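Local atomic coordinates of UDP-N-Acetylglucosamine 2-Epimerase (Thermus thermophilus, PDB entry 1V4V), a protein that probably catalyses the interconversion of UDP-N-acetylglucosamine and UDP-N-acetylmannosamine by inverting the configuration at C2 of the sugar. Residues Leu48-Ala51 with Leu52-Phe55; Val24-Ala27 with Leu28-Ile31; Ala83-Ala86 with Leu87-Gly91. All blocks are in the same frame, centred on the assembly; numbering follows the deposited sequence.

Interaction 1: residues Leu48-Ala51 with Leu52-Phe55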
# COMPACT_ATOMS: atom_id res chain seq x y z
N LEU A 48 -22.29 -12.95 9.70
CA LEU A 48 -20.94 -13.51 9.66
C LEU A 48 -20.74 -14.45 10.85
O LEU A 48 -20.02 -15.44 10.76
CB LEU A 48 -19.91 -12.38 9.69
CG LEU A 48 -18.46 -12.74 9.36
CD1 LEU A 48 -18.39 -13.48 8.04
CD2 LEU A 48 -17.63 -11.47 9.31
N ARG A 49 -21.41 -14.12 11.95
CA ARG A 49 -21.33 -14.92 13.17
C ARG A 49 -21.84 -16.33 12.91
O ARG A 49 -21.29 -17.30 13.43
CB ARG A 49 -22.18 -14.26 14.25
CG ARG A 49 -21.42 -13.89 15.51
CD ARG A 49 -22.14 -12.78 16.25
NE ARG A 49 -21.49 -12.47 17.52
CZ ARG A 49 -21.53 -13.25 18.59
NH1 ARG A 49 -22.20 -14.40 18.56
NH2 ARG A 49 -20.90 -12.89 19.70
N GLN A 50 -22.88 -16.44 12.10
CA GLN A 50 -23.47 -17.73 11.77
C GLN A 50 -22.61 -18.50 10.78
O GLN A 50 -22.59 -19.73 10.79
CB GLN A 50 -24.87 -17.53 11.19
CG GLN A 50 -25.78 -18.73 11.37
CD GLN A 50 -26.02 -19.05 12.83
OE1 GLN A 50 -26.57 -18.23 13.57
NE2 GLN A 50 -25.60 -20.23 13.26
N ALA A 51 -21.90 -17.77 9.92
CA ALA A 51 -21.04 -18.39 8.93
C ALA A 51 -19.85 -19.07 9.60
O ALA A 51 -19.44 -20.16 9.20
CB ALA A 51 -20.55 -17.34 7.94
N LEU A 52 -19.31 -18.43 10.63
CA LEU A 52 -18.18 -18.99 11.35
C LEU A 52 -18.60 -20.18 12.21
O LEU A 52 -17.76 -20.97 12.64
CB LEU A 52 -17.53 -17.91 12.23
CG LEU A 52 -16.69 -16.87 11.48
CD1 LEU A 52 -16.33 -15.72 12.41
CD2 LEU A 52 -15.44 -17.54 10.94
N SER A 53 -19.90 -20.31 12.45
CA SER A 53 -20.43 -21.40 13.27
C SER A 53 -20.09 -22.78 12.71
O SER A 53 -19.71 -23.68 13.46
CB SER A 53 -21.95 -21.28 13.42
OG SER A 53 -22.29 -20.14 14.20
N LEU A 54 -20.24 -22.94 11.40
CA LEU A 54 -19.94 -24.22 10.75
C LEU A 54 -18.56 -24.72 11.13
O LEU A 54 -18.36 -25.91 11.36
CB LEU A 54 -20.00 -24.11 9.23
CG LEU A 54 -19.42 -25.34 8.50
CD1 LEU A 54 -20.37 -26.52 8.65
CD2 LEU A 54 -19.19 -25.04 7.04
N PHE A 55 -17.59 -23.80 11.18
CA PHE A 55 -16.22 -24.17 11.49
C PHE A 55 -15.92 -24.18 12.98
O PHE A 55 -14.79 -24.42 13.39
CB PHE A 55 -15.25 -23.23 10.77
CG PHE A 55 -15.58 -23.02 9.32
CD1 PHE A 55 -16.39 -21.96 8.93
CD2 PHE A 55 -15.10 -23.89 8.35
CE1 PHE A 55 -16.72 -21.77 7.59
CE2 PHE A 55 -15.43 -23.71 7.01
CZ PHE A 55 -16.24 -22.65 6.63

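Interaction 2: residues Val24-Ala27 with Leu28-Ile31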
# COMPACT_ATOMS: atom_id res chain seq x y z
N VAL A 24 -7.09 -21.17 8.43
CA VAL A 24 -5.92 -20.55 9.03
C VAL A 24 -6.11 -20.47 10.54
O VAL A 24 -5.22 -20.82 11.31
CB VAL A 24 -5.70 -19.12 8.47
CG1 VAL A 24 -4.50 -18.47 9.15
CG2 VAL A 24 -5.49 -19.19 6.96
N TYR A 25 -7.28 -20.00 10.96
CA TYR A 25 -7.60 -19.88 12.38
C TYR A 25 -7.41 -21.21 13.11
O TYR A 25 -6.76 -21.27 14.17
CB TYR A 25 -9.05 -19.45 12.55
CG TYR A 25 -9.50 -19.35 13.99
CD1 TYR A 25 -9.36 -18.16 14.70
CD2 TYR A 25 -10.07 -20.44 14.65
CE1 TYR A 25 -9.78 -18.06 16.03
CE2 TYR A 25 -10.49 -20.35 15.97
CZ TYR A 25 -10.34 -19.16 16.65
OH TYR A 25 -10.77 -19.04 17.96
N LEU A 26 -7.97 -22.27 12.56
CA LEU A 26 -7.88 -23.59 13.18
C LEU A 26 -6.46 -24.13 13.20
O LEU A 26 -6.05 -24.77 14.16
CB LEU A 26 -8.83 -24.56 12.48
CG LEU A 26 -10.31 -24.16 12.60
CD1 LEU A 26 -11.17 -25.03 11.70
CD2 LEU A 26 -10.75 -24.29 14.06
N ALA A 27 -5.69 -23.85 12.14
CA ALA A 27 -4.31 -24.31 12.08
C ALA A 27 -3.45 -23.58 13.12
O ALA A 27 -2.52 -24.16 13.68
CB ALA A 27 -3.75 -24.08 10.68
N LEU A 28 -3.77 -22.31 13.36
CA LEU A 28 -3.04 -21.51 14.33
C LEU A 28 -3.33 -21.99 15.75
O LEU A 28 -2.45 -21.98 16.62
CB LEU A 28 -3.44 -20.03 14.21
CG LEU A 28 -2.87 -19.24 13.02
CD1 LEU A 28 -3.64 -17.95 12.86
CD2 LEU A 28 -1.39 -18.96 13.26
N ARG A 29 -4.57 -22.41 15.98
CA ARG A 29 -4.97 -22.88 17.30
C ARG A 29 -4.19 -24.14 17.67
O ARG A 29 -4.06 -24.47 18.85
CB ARG A 29 -6.48 -23.18 17.30
CG ARG A 29 -7.07 -23.34 18.69
CD ARG A 29 -8.59 -23.47 18.62
NE ARG A 29 -9.00 -24.68 17.92
CZ ARG A 29 -10.26 -25.00 17.65
NH1 ARG A 29 -11.25 -24.19 18.04
NH2 ARG A 29 -10.55 -26.12 17.01
N GLY A 30 -3.65 -24.82 16.67
CA GLY A 30 -2.90 -26.03 16.91
C GLY A 30 -1.41 -25.83 17.09
O GLY A 30 -0.66 -26.79 17.22
N ILE A 31 -0.97 -24.57 17.08
CA ILE A 31 0.45 -24.28 17.24
C ILE A 31 0.76 -23.76 18.65
O ILE A 31 0.23 -22.72 19.06
CB ILE A 31 0.93 -23.25 16.20
CG1 ILE A 31 0.76 -23.82 14.79
CG2 ILE A 31 2.40 -22.89 16.46
CD1 ILE A 31 1.26 -22.91 13.69

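Interaction 3: residues Ala83-Ala86 with Leu87-Gly91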
# COMPACT_ATOMS: atom_id res chain seq x y z
N ALA A 83 -9.96 0.52 14.50
CA ALA A 83 -9.22 -0.71 14.19
C ALA A 83 -7.90 -0.70 14.95
O ALA A 83 -7.50 -1.71 15.52
CB ALA A 83 -8.96 -0.81 12.69
N ALA A 84 -7.22 0.44 14.95
CA ALA A 84 -5.95 0.57 15.65
C ALA A 84 -6.14 0.29 17.14
O ALA A 84 -5.34 -0.41 17.76
CB ALA A 84 -5.39 1.98 15.46
N ARG A 85 -7.20 0.86 17.71
CA ARG A 85 -7.50 0.68 19.13
C ARG A 85 -7.84 -0.77 19.45
O ARG A 85 -7.39 -1.32 20.46
CB ARG A 85 -8.65 1.59 19.56
CG ARG A 85 -8.99 1.48 21.05
CD ARG A 85 -9.88 2.62 21.54
NE ARG A 85 -11.10 2.76 20.75
CZ ARG A 85 -11.25 3.59 19.72
NH1 ARG A 85 -10.24 4.37 19.35
NH2 ARG A 85 -12.39 3.64 19.07
N ALA A 86 -8.64 -1.39 18.59
CA ALA A 86 -9.04 -2.78 18.79
C ALA A 86 -7.83 -3.72 18.76
O ALA A 86 -7.72 -4.63 19.59
CB ALA A 86 -10.06 -3.21 17.73
N LEU A 87 -6.92 -3.51 17.82
CA LEU A 87 -5.75 -4.38 17.71
C LEU A 87 -4.82 -4.21 18.90
O LEU A 87 -4.20 -5.18 19.36
CB LEU A 87 -5.00 -4.10 16.41
CG LEU A 87 -5.81 -4.40 15.14
CD1 LEU A 87 -5.00 -4.02 13.91
CD2 LEU A 87 -6.18 -5.89 15.10
N LYS A 88 -4.72 -2.99 19.41
CA LYS A 88 -3.86 -2.70 20.55
C LYS A 88 -4.47 -3.28 21.83
O LYS A 88 -3.77 -3.89 22.63
CB LYS A 88 -3.69 -1.18 20.68
CG LYS A 88 -2.58 -0.75 21.62
CD LYS A 88 -2.49 0.77 21.68
CE LYS A 88 -1.38 1.23 22.62
NZ LYS A 88 -1.35 2.72 22.75
N GLU A 89 -5.77 -3.08 22.00
CA GLU A 89 -6.47 -3.58 23.19
C GLU A 89 -6.55 -5.11 23.22
O GLU A 89 -6.62 -5.71 24.29
CB GLU A 89 -7.87 -2.98 23.27
CG GLU A 89 -7.87 -1.47 23.52
CD GLU A 89 -9.27 -0.89 23.64
OE1 GLU A 89 -9.38 0.33 23.88
OE2 GLU A 89 -10.25 -1.64 23.49
N MSE A 90 -6.54 -5.73 22.04
CA MSE A 90 -6.58 -7.19 21.95
C MSE A 90 -5.18 -7.77 22.16
O MSE A 90 -5.02 -8.99 22.26
CB MSE A 90 -7.12 -7.63 20.58
CG MSE A 90 -8.58 -7.31 20.35
SE MSE A 90 -9.09 -7.54 18.47
CE MSE A 90 -9.68 -9.39 18.56
N GLY A 91 -4.18 -6.89 22.22
CA GLY A 91 -2.81 -7.31 22.43
C GLY A 91 -2.19 -8.09 21.28
O GLY A 91 -1.33 -8.95 21.49

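Interaction 1: residues Leu48-Ala51 with Leu52-Phe55
Phe55 lies one turn beyond Ala51 and turns its ring back toward that residue. Ring atom CE1 comes to 3.5 Å from Ala51 O, and the carbonyl meets the ring obliquely. The ring reaches this place because its CG stands beside the backbone N and anti to the carbonyl carbon (chi1 -47°). Leu54, its neighbour in the chain, sets methyl CD2 3.8 Å above the plane of the Phe55 ring, displaced toward the rim. Leu52 uses another side of the turn: its N-H is given to Leu48 O (3.1 Å, 156° at the hydrogen), and its CG passes 3.7 Å from the same oxygen.

This is the weakly bonded C-terminal turn of helix 45-53, in the beta-alpha-beta unit that runs from strand 34-40 to strand 61-62 in the first Rossmann-like domain of a GT-B fold. Leu48 and Leu52, both buried, pack on Phe12 of strand 6-12 and Ala18 of helix 15-29, which puts them on one inward face, while Leu54 and Phe55 reach helix 177-188.

On the polar side the helical bonding weakens. Ser53 N divides itself between Arg49 O and Gln50 O, and both bonds are weak. With OG beside its own backbone N (chi1 -68°), the Ser53 hydroxyl is turned back along the helix and lies 3.1 Å from Arg49 O. The folded Gln50 chain brings its amide NE2 to 3.4 Å from Ser53 OG; the angle there is too poor for a hydrogen bond. Arg49 takes no part in this cluster with its side chain; its NE forms a salt bridge with Glu59.

Interaction 2: residues Val24-Ala27 with Leu28-Ile31
The closing turn of helix 15-29, which connects strands 6-12 and 34-40 in the first beta-alpha-beta unit of the Rossmann-like domain, sets Val24 beside Leu28 and Leu26 beside Arg29. The first pair is apolar. Val24 and Leu28 run side by side in the same direction, with Val24 CG1 3.8 Å from Leu28 CD1. Leu28 also bonds to Val24 through the backbone, N to O at 2.9 Å, and because its CG is tucked beside its own backbone N (chi1 -76°) that atom passes 3.3 Å from Val24 O. This pair faces inward: Leu28 meets Val8 and Leu10 of strand 6-12 and Leu34 of strand 34-40, and both residues touch helix 353-364, the last helix of the chain, which packs against the first domain.

The second pair lies nearer the surface, although Leu26 also packs on Leu184 of helix 177-188. The Arg29 chain bends at chi3 (64°), which brings its guanidinium group alongside Leu26. Methyl CD2 of Leu26 stands 3.4 Å above the guanidinium plane, nearest to NH2 and displaced toward the rim. Tyr25 contributes more distantly, for Arg29 NH1 lies at the edge of its ring, near the ring plane.

Gly30 N bonds only weakly to Leu26 O and Ala27 O as the helix runs out. Ile31 N then bonds to Leu28 O at 3.0 Å, and Ile31 CG1 comes to 3.5 Å from Ala27 O.

A methyl over the guanidinium face makes a dispersion contact and does not compete for the N-H bonds, which lie in the plane of the group; NH1 at the rim of Tyr25, rather than above it, does not have the geometry of a cation-pi stack.

Interaction 3: residues Ala83-Ala86 with Leu87-Gly91
Four successive backbone bonds join Ala83-Ala86 to Leu87-Met90, each from an N-H to the carbonyl four residues earlier, and Glu89 N to Arg85 O is the shortest (2.8 Å). They form the last turns of helix 72-89, which finishes in a Schellman motif: Gly91 takes a positive phi of 68°, and its N bonds to Lys88 O at 3.1 Å.

Leu87 packs on Leu39 and Met90 on Leu37 and Leu39 of strand 34-40, whereas Ala83 and Ala84 pack on helix 102-113; Ala84 also touches Pro73 of the second subunit.

On the solvent side Arg85 and Glu89 lie side by side, but it is the aliphatic part of the arginine that meets the acid: Glu89 OE1 is 3.1 Å from Arg85 CG. The guanidinium and carboxylate planes are 62° apart, and Arg85 NE stays 4.3 Å from Glu89 OE1, beyond a salt bridge. The other oxygen, Glu89 OE2, forms a salt bridge with Arg61 NH1.

Met90, present as selenomethionine, has CG beside its own backbone N (chi1 -68°), which sets CG 2.9 Å and SE 3.4 Å from Ala86 O, a tight fit against the carbonyl that also accepts its N-H.

All three contacts lie at the C-terminal ends of helices packed on the parallel sheet of the first domain, and they follow the chain in the order interaction 2, interaction 1, interaction 3. Interactions 1 and 2 have centres about 16 Å apart and touch where Phe55 O meets Leu26 CD1; helix 15-29 leads into strand 34-40 and helix 45-53 follows it. Interaction 3 stands apart, its centre about 23 Å from that of interaction 1 and 21 Å from that of interaction 2, and of the three it alone borders the second subunit. Residues 24-31 meet even-numbered residues of strand 34-40 and residues 83-91 odd-numbered ones, so helices cover both faces of the sheet.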